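Local coordinates for beta-glucuronidase (uncultured Clostridium sp., PDB 6U7J), which hydrolyses beta-D-glucuronides and, as a gut microbial enzyme, probably helps to reactivate estrogens from their glucuronide conjugates, at residues B[264-269]-B[275-280]; B[201-206]-B[212-217]; B[414-419]-B[466-471]. All blocks are in the same frame, centred on the assembly; numbering follows the deposited sequence.

Interaction 1. Residues B[264-269]-B[275-280]; sequences LYKLDI and HYTLPF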
# COMPACT_ATOMS: atom_id res chain seq x y z
N LEU B 264 42.40 -5.92 -13.42
CA LEU B 264 42.57 -7.36 -13.38
C LEU B 264 43.59 -7.80 -14.42
O LEU B 264 43.37 -7.60 -15.62
CB LEU B 264 41.24 -8.09 -13.61
CG LEU B 264 40.15 -7.80 -12.57
CD1 LEU B 264 38.82 -8.45 -12.96
CD2 LEU B 264 40.62 -8.25 -11.19
N TYR B 265 44.68 -8.39 -13.96
CA TYR B 265 45.57 -9.12 -14.85
C TYR B 265 44.98 -10.50 -15.14
O TYR B 265 44.03 -10.93 -14.50
CB TYR B 265 46.97 -9.26 -14.24
CG TYR B 265 47.70 -7.94 -14.12
CD1 TYR B 265 47.51 -7.12 -13.01
CD2 TYR B 265 48.58 -7.52 -15.11
CE1 TYR B 265 48.17 -5.90 -12.90
CE2 TYR B 265 49.25 -6.29 -15.01
CZ TYR B 265 49.03 -5.50 -13.89
OH TYR B 265 49.68 -4.28 -13.76
N LYS B 266 45.56 -11.19 -16.12
CA LYS B 266 45.14 -12.55 -16.43
C LYS B 266 46.34 -13.47 -16.37
O LYS B 266 47.37 -13.20 -17.00
CB LYS B 266 44.46 -12.63 -17.80
CG LYS B 266 43.41 -11.56 -18.06
CD LYS B 266 43.76 -10.76 -19.30
CE LYS B 266 42.80 -9.61 -19.55
NZ LYS B 266 42.24 -9.05 -18.27
N LEU B 267 46.23 -14.54 -15.58
CA LEU B 267 47.16 -15.66 -15.63
C LEU B 267 46.74 -16.56 -16.78
O LEU B 267 45.74 -17.28 -16.69
CB LEU B 267 47.17 -16.42 -14.30
CG LEU B 267 48.41 -17.30 -14.05
CD1 LEU B 267 49.70 -16.48 -14.09
CD2 LEU B 267 48.32 -18.08 -12.73
N ASP B 268 47.48 -16.50 -17.89
CA ASP B 268 47.14 -17.17 -19.14
C ASP B 268 48.07 -18.36 -19.32
O ASP B 268 49.28 -18.18 -19.50
CB ASP B 268 47.25 -16.18 -20.30
CG ASP B 268 46.63 -16.69 -21.59
OD1 ASP B 268 45.67 -17.51 -21.57
OD2 ASP B 268 47.10 -16.23 -22.66
N ILE B 269 47.50 -19.56 -19.30
CA ILE B 269 48.25 -20.80 -19.12
C ILE B 269 47.99 -21.73 -20.30
O ILE B 269 46.83 -21.98 -20.66
CB ILE B 269 47.87 -21.49 -17.80
CG1 ILE B 269 47.98 -20.52 -16.63
CG2 ILE B 269 48.72 -22.74 -17.58
CD1 ILE B 269 47.41 -21.05 -15.32
N HIS B 275 44.22 -25.17 -22.08
CA HIS B 275 44.38 -23.72 -21.98
C HIS B 275 43.44 -23.23 -20.88
O HIS B 275 42.30 -23.70 -20.78
CB HIS B 275 44.07 -23.04 -23.33
CG HIS B 275 44.19 -21.55 -23.31
ND1 HIS B 275 43.56 -20.75 -24.24
CD2 HIS B 275 44.87 -20.71 -22.49
CE1 HIS B 275 43.85 -19.48 -24.00
NE2 HIS B 275 44.63 -19.42 -22.94
N TYR B 276 43.93 -22.33 -20.03
CA TYR B 276 43.12 -21.74 -18.97
C TYR B 276 43.60 -20.32 -18.69
O TYR B 276 44.81 -20.10 -18.57
CB TYR B 276 43.15 -22.54 -17.66
CG TYR B 276 42.01 -22.16 -16.73
CD1 TYR B 276 42.10 -21.06 -15.89
CD2 TYR B 276 40.81 -22.89 -16.73
CE1 TYR B 276 41.05 -20.69 -15.04
CE2 TYR B 276 39.74 -22.53 -15.89
CZ TYR B 276 39.88 -21.43 -15.05
OH TYR B 276 38.85 -21.07 -14.22
N THR B 277 42.65 -19.39 -18.55
CA THR B 277 42.93 -17.97 -18.32
C THR B 277 42.20 -17.50 -17.06
O THR B 277 40.97 -17.38 -17.05
CB THR B 277 42.51 -17.13 -19.52
OG1 THR B 277 43.14 -17.65 -20.69
CG2 THR B 277 42.91 -15.67 -19.32
N LEU B 278 42.97 -17.22 -16.01
CA LEU B 278 42.42 -16.82 -14.71
C LEU B 278 42.61 -15.32 -14.50
O LEU B 278 43.76 -14.86 -14.45
CB LEU B 278 43.11 -17.60 -13.59
CG LEU B 278 42.68 -17.24 -12.17
CD1 LEU B 278 41.31 -17.84 -11.84
CD2 LEU B 278 43.72 -17.70 -11.18
N PRO B 279 41.54 -14.53 -14.36
CA PRO B 279 41.71 -13.14 -13.92
C PRO B 279 42.16 -13.10 -12.48
O PRO B 279 41.85 -13.99 -11.68
CB PRO B 279 40.31 -12.53 -14.09
CG PRO B 279 39.51 -13.56 -14.91
CD PRO B 279 40.13 -14.88 -14.62
N PHE B 280 42.92 -12.06 -12.13
CA PHE B 280 43.30 -11.85 -10.74
C PHE B 280 43.67 -10.39 -10.55
O PHE B 280 43.83 -9.64 -11.52
CB PHE B 280 44.44 -12.79 -10.31
CG PHE B 280 45.79 -12.43 -10.87
CD1 PHE B 280 46.19 -12.90 -12.12
CD2 PHE B 280 46.68 -11.65 -10.14
CE1 PHE B 280 47.44 -12.57 -12.65
CE2 PHE B 280 47.94 -11.31 -10.66
CZ PHE B 280 48.32 -11.77 -11.92

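Interaction 2. Residues B[201-206]-B[212-217]; sequences ISVRTT and GMVHYE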
# COMPACT_ATOMS: atom_id res chain seq x y z
N ILE B 201 44.75 -23.69 -9.65
CA ILE B 201 45.60 -22.50 -9.73
C ILE B 201 45.44 -21.72 -8.43
O ILE B 201 44.31 -21.44 -8.02
CB ILE B 201 45.23 -21.59 -10.91
CG1 ILE B 201 45.17 -22.35 -12.23
CG2 ILE B 201 46.19 -20.39 -10.99
CD1 ILE B 201 44.46 -21.54 -13.31
N SER B 202 46.56 -21.34 -7.82
CA SER B 202 46.56 -20.40 -6.70
C SER B 202 47.49 -19.24 -7.00
O SER B 202 48.64 -19.45 -7.41
CB SER B 202 46.96 -21.09 -5.39
OG SER B 202 46.24 -22.29 -5.22
N VAL B 203 46.99 -18.02 -6.79
CA VAL B 203 47.76 -16.79 -6.98
C VAL B 203 47.74 -16.00 -5.68
O VAL B 203 46.69 -15.86 -5.05
CB VAL B 203 47.21 -15.95 -8.14
CG1 VAL B 203 48.14 -14.78 -8.45
CG2 VAL B 203 47.02 -16.81 -9.38
N ARG B 204 48.92 -15.52 -5.27
CA ARG B 204 49.08 -14.57 -4.18
C ARG B 204 49.99 -13.46 -4.66
O ARG B 204 50.91 -13.70 -5.45
CB ARG B 204 49.63 -15.24 -2.92
CG ARG B 204 48.84 -16.50 -2.56
CD ARG B 204 49.25 -17.13 -1.23
NE ARG B 204 50.55 -17.83 -1.27
CZ ARG B 204 50.94 -18.77 -2.15
NH1 ARG B 204 50.13 -19.21 -3.11
NH2 ARG B 204 52.16 -19.29 -2.04
N THR B 205 49.71 -12.24 -4.23
CA THR B 205 50.46 -11.09 -4.69
C THR B 205 51.03 -10.33 -3.51
O THR B 205 50.46 -10.33 -2.41
CB THR B 205 49.58 -10.15 -5.55
OG1 THR B 205 48.46 -9.67 -4.78
CG2 THR B 205 49.05 -10.89 -6.78
N THR B 206 52.19 -9.72 -3.74
CA THR B 206 52.77 -8.74 -2.84
C THR B 206 53.11 -7.50 -3.67
O THR B 206 53.09 -7.54 -4.90
CB THR B 206 54.03 -9.27 -2.14
OG1 THR B 206 55.00 -9.67 -3.11
CG2 THR B 206 53.70 -10.46 -1.24
N GLY B 212 54.83 -5.23 -8.64
CA GLY B 212 54.06 -6.35 -8.13
C GLY B 212 54.85 -7.64 -8.22
O GLY B 212 55.59 -7.86 -9.19
N MET B 213 54.71 -8.49 -7.21
CA MET B 213 55.28 -9.83 -7.20
C MET B 213 54.13 -10.84 -7.24
O MET B 213 53.46 -11.08 -6.23
CB MET B 213 56.15 -10.06 -5.96
CG MET B 213 57.62 -9.61 -6.07
SD MET B 213 58.52 -10.01 -7.60
CE MET B 213 58.17 -11.75 -7.80
N VAL B 214 53.92 -11.45 -8.41
CA VAL B 214 52.86 -12.44 -8.58
C VAL B 214 53.44 -13.82 -8.29
O VAL B 214 54.26 -14.34 -9.06
CB VAL B 214 52.26 -12.39 -9.99
CG1 VAL B 214 51.18 -13.46 -10.13
CG2 VAL B 214 51.70 -11.02 -10.27
N HIS B 215 53.03 -14.40 -7.17
CA HIS B 215 53.35 -15.79 -6.84
C HIS B 215 52.21 -16.67 -7.33
O HIS B 215 51.06 -16.47 -6.92
CB HIS B 215 53.53 -15.98 -5.33
CG HIS B 215 54.54 -15.08 -4.70
ND1 HIS B 215 54.50 -13.70 -4.82
CD2 HIS B 215 55.62 -15.35 -3.93
CE1 HIS B 215 55.52 -13.17 -4.16
NE2 HIS B 215 56.21 -14.16 -3.60
N TYR B 216 52.52 -17.64 -8.19
CA TYR B 216 51.50 -18.54 -8.68
C TYR B 216 51.95 -19.99 -8.52
O TYR B 216 53.14 -20.28 -8.45
CB TYR B 216 51.13 -18.26 -10.14
CG TYR B 216 52.18 -18.65 -11.16
CD1 TYR B 216 52.30 -19.96 -11.60
CD2 TYR B 216 53.04 -17.70 -11.70
CE1 TYR B 216 53.26 -20.32 -12.53
CE2 TYR B 216 53.99 -18.04 -12.64
CZ TYR B 216 54.10 -19.35 -13.04
OH TYR B 216 55.05 -19.70 -13.97
N GLU B 217 50.97 -20.88 -8.48
CA GLU B 217 51.20 -22.31 -8.35
C GLU B 217 50.09 -23.04 -9.10
O GLU B 217 48.91 -22.84 -8.82
CB GLU B 217 51.24 -22.74 -6.89
CG GLU B 217 51.45 -24.23 -6.68
CD GLU B 217 51.55 -24.59 -5.20
OE1 GLU B 217 51.72 -25.79 -4.88
OE2 GLU B 217 51.47 -23.66 -4.37

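Interaction 3. Residues B[414-419]-B[466-471]; sequences ITNEPH and CINRYF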
# COMPACT_ATOMS: atom_id res chain seq x y z
N ILE B 414 33.44 -16.46 9.54
CA ILE B 414 33.33 -17.90 9.75
C ILE B 414 32.04 -18.30 10.43
O ILE B 414 31.78 -19.51 10.56
CB ILE B 414 34.53 -18.42 10.58
CG1 ILE B 414 34.51 -17.78 11.96
CG2 ILE B 414 35.84 -18.14 9.85
CD1 ILE B 414 35.36 -18.51 12.98
N THR B 415 31.23 -17.33 10.88
CA THR B 415 30.00 -17.60 11.60
C THR B 415 29.21 -16.31 11.74
O THR B 415 29.77 -15.21 11.79
CB THR B 415 30.29 -18.21 12.98
OG1 THR B 415 29.06 -18.63 13.59
CG2 THR B 415 30.97 -17.21 13.90
N ASN B 416 27.89 -16.45 11.79
CA ASN B 416 27.01 -15.33 12.05
C ASN B 416 26.21 -15.62 13.30
O ASN B 416 25.44 -16.60 13.34
CB ASN B 416 26.08 -15.06 10.85
CG ASN B 416 25.12 -13.92 11.12
OD1 ASN B 416 25.47 -12.75 10.97
ND2 ASN B 416 23.91 -14.26 11.53
N GLU B 417 26.43 -14.82 14.34
CA GLU B 417 25.64 -14.83 15.56
C GLU B 417 25.56 -16.22 16.26
O GLU B 417 24.51 -16.70 16.55
CB GLU B 417 24.23 -14.34 15.27
CG GLU B 417 24.15 -12.87 14.82
CD GLU B 417 22.72 -12.30 14.85
OE1 GLU B 417 21.74 -13.08 14.85
OE2 GLU B 417 22.57 -11.06 14.87
N PRO B 418 26.72 -16.83 16.53
CA PRO B 418 26.69 -18.05 17.35
C PRO B 418 26.45 -17.68 18.80
O PRO B 418 26.69 -16.56 19.24
CB PRO B 418 28.10 -18.63 17.15
CG PRO B 418 28.96 -17.40 17.03
CD PRO B 418 28.10 -16.36 16.30
N HIS B 419 25.96 -18.66 19.56
CA HIS B 419 25.74 -18.45 20.99
C HIS B 419 27.08 -18.56 21.70
O HIS B 419 27.38 -19.53 22.41
CB HIS B 419 24.72 -19.43 21.53
CG HIS B 419 24.16 -19.04 22.87
ND1 HIS B 419 23.99 -19.94 23.90
CD2 HIS B 419 23.74 -17.84 23.34
CE1 HIS B 419 23.49 -19.31 24.95
NE2 HIS B 419 23.33 -18.04 24.64
N CYS B 466 33.08 -7.84 14.81
CA CYS B 466 31.88 -7.53 14.03
C CYS B 466 30.68 -7.74 14.95
O CYS B 466 30.51 -8.83 15.49
CB CYS B 466 31.80 -8.44 12.81
SG CYS B 466 32.99 -8.02 11.51
N ILE B 467 29.85 -6.71 15.12
CA ILE B 467 28.71 -6.80 16.02
C ILE B 467 27.42 -6.47 15.28
O ILE B 467 27.38 -5.56 14.44
CB ILE B 467 28.87 -5.90 17.27
CG1 ILE B 467 28.81 -4.41 16.90
CG2 ILE B 467 30.19 -6.22 17.98
CD1 ILE B 467 28.84 -3.48 18.09
N ASN B 468 26.38 -7.25 15.57
CA ASN B 468 25.03 -7.04 15.07
C ASN B 468 24.23 -6.39 16.19
O ASN B 468 24.01 -7.01 17.24
CB ASN B 468 24.39 -8.35 14.64
CG ASN B 468 25.03 -8.95 13.39
OD1 ASN B 468 25.90 -8.34 12.76
ND2 ASN B 468 24.60 -10.15 13.02
N ARG B 469 23.78 -5.16 15.98
CA ARG B 469 23.22 -4.37 17.06
C ARG B 469 22.00 -3.63 16.56
O ARG B 469 22.07 -2.93 15.54
CB ARG B 469 24.25 -3.38 17.61
CG ARG B 469 25.23 -4.01 18.61
CD ARG B 469 24.47 -4.58 19.78
NE ARG B 469 25.29 -5.29 20.75
CZ ARG B 469 25.34 -6.61 20.85
NH1 ARG B 469 24.63 -7.37 20.01
NH2 ARG B 469 26.08 -7.19 21.79
N TYR B 470 20.89 -3.77 17.28
CA TYR B 470 19.61 -3.24 16.86
C TYR B 470 19.00 -2.38 17.96
O TYR B 470 17.85 -2.56 18.38
CB TYR B 470 18.66 -4.37 16.47
CG TYR B 470 19.08 -5.12 15.24
CD1 TYR B 470 18.69 -4.68 13.99
CD2 TYR B 470 19.84 -6.28 15.33
CE1 TYR B 470 19.03 -5.36 12.85
CE2 TYR B 470 20.20 -6.99 14.18
CZ TYR B 470 19.79 -6.52 12.95
OH TYR B 470 20.11 -7.17 11.79
N PHE B 471 19.80 -1.45 18.47
CA PHE B 471 19.26 -0.45 19.37
C PHE B 471 18.21 0.38 18.63
O PHE B 471 18.39 0.76 17.48
CB PHE B 471 20.39 0.42 19.90
CG PHE B 471 21.34 -0.33 20.82
CD1 PHE B 471 20.90 -0.86 22.02
CD2 PHE B 471 22.67 -0.51 20.47
CE1 PHE B 471 21.77 -1.55 22.86
CE2 PHE B 471 23.54 -1.19 21.31
CZ PHE B 471 23.09 -1.70 22.51

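Interaction 1. Residues B[264-269]-B[275-280]
Asp268 OD1 is gripped by two donors from the facing strand: His275 NE2 lies 2.6 Å from Asp268 OD1, and Thr277 OG1 is 2.7 Å from Asp268 OD1. NE2 comes in on the syn side of the carboxylate, with OD1 almost in the imidazole plane, whereas the threonine hydroxyl arrives from above the carboxylate plane. Asp268 can reach both because its CG stands anti to the backbone N (chi1 -168°). Its other oxygen, OD2, makes a salt bridge with Arg232, and His275 ND1 bonds to Glu17. With a carboxylate at each nitrogen, the imidazole would probably be more easily protonated.

Leu267 and Leu278 exchange two backbone bonds, Leu267 N to Leu278 O 2.7 Å and Leu278 N to Leu267 O 2.9 Å, and Ile269 with Tyr276 does the same. Phe280 N gives a good bond to Tyr265 O (2.9 Å), but the return bond from Tyr265 N is weak. Phe280 turns its ring face to Tyr265 CB, 4.0 Å from the ring centroid, a CH-pi contact suited to a flat apolar group. Tyr265 OH bonds to Gln255 N.

The hairpin belongs to one of two facing sheets of the immunoglobulin-like beta-sandwich domain of family 2 glycosidases. Strand 265-271 is flanked by this edge strand, 274-280, and by 227-232. The face bearing Leu267, Ile269 and Tyr276 packs on strand 198-208, with 211-220 also touching Leu267 and Ile269.

Interaction 2. Residues B[201-206]-B[212-217]
The imidazole of His215 meets Thr206 at its edge, where CE1 lies 3.7 Å from the threonine OG1, close to the ring plane. The same ring presents ND1 to its own strand: Met213 O lies near the ring plane and accepts a hydrogen bond of 3.2 Å from ND1. The ring nitrogen sits far above that carbonyl's plane (68°), while Thr206 N approaches from the opposite face, so one oxygen serves two donors. Arg204 O stands obliquely to the imidazole, and Met248 of the next strand touches the histidine side chain. The phenol of Tyr216 is on the other face of the sheet, its hydroxyl bonded to Glu244 O.

Thr206 holds OG1 between its backbone N and carbonyl carbon (chi1 58°), and this brings the hydroxyl to 3.1 Å from Met213 CB, a tight contact. On the face shared with Tyr216, beta-branched residues fit an extended backbone: Val203 CG1 meets Val214 CG1 diagonally at 3.7 Å. Backbone bonds fasten the antiparallel strands at Ser202 with Glu217, Arg204 with His215 and Thr206 with Met213; His215 N to Arg204 O measures 2.8 Å.

Strand 211-220 is the middle of a three-stranded sheet, between 198-208 and 246-251. Val203 and Val214 both pack on Phe280 of strand 274-280, in the apposed sheet of the immunoglobulin-like beta-sandwich of family 2, while Ser202 OG bonds to Lys404 and the side-chain amide of Asn405 gives ND2 to Ile201 O and takes Val203 N on OD1, near the start of barrel strand 409-416.

Interaction 3. Residues B[414-419]-B[466-471]
Asn468 and Glu417 make the main hydrogen bond, from ND2 of the amide to OE2 of the carboxylate over 2.9 Å. It is nearly straight (164° at the hydrogen). The oxygen lies in the amide plane, as an N-H donor of a flat group requires, and is met from above the carboxylate plane; the two planes are 54° apart. Glu417 reaches across with CG anti to its carbonyl carbon (chi1 -64°) and an extended chain beyond.

A second bond from the same nitrogen is weak: Asn468 ND2 to Asn416 OD1 is 3.4 Å long. The two acceptors lie in clearly different directions from ND2, as suits a nitrogen with two hydrogens. Asn416 OD1 has better partners in Thr448 OG1 and Arg338 NH1, and Asn468 OD1 takes the hydroxyl of Thr505. Asparagine suits both places, since each amide can offer an acceptor and a donor at once.

A carbon-oxygen contact accompanies the main bond: the side chains cross obliquely, with Asn468 CB 3.3 Å from Glu417 OE2. Beyond the strand, Arg469 folds back to give NH1 to Asn468 O at 2.9 Å, while its NE forms a salt bridge with Asp490. Tyr470 OH bonds to Glu506, which also touches the side chains of Asn416 and Asn468.

The setting is the C-terminal end of the strands of a TIM barrel. The bond from Asn468 is consistent with a part in orienting Glu417. An Asn-Glu pair closing strand 409-416 and a glutamate closing strand 502-506 are characteristic of retaining glycosidases of clan GH-A, to which family 2 belongs; by that analogy Glu417 is probably the acid/base and Glu506 the nucleophile.

In the fold
From the N terminus, the chain first closes interaction 2, the hairpin of strands 198-208 and 211-220, then interaction 1, the hairpin of strands 265-271 and 274-280. The contacts follow one another in series, without nesting or crossing. The two hairpins belong to different sheets that lie face to face as a beta-sandwich, and Ile201 is a point where they pack together: Ile201 CD1 is 3.5 Å from Tyr276 CD1. Interaction 3 is different in kind, joining by side chains the ends of two barrel strands that have 445-449 between them, across 46 intervening residues that include helix 424-439. Its nearest atoms are about 17 Å from interaction 2 and about 22 Å from interaction 1.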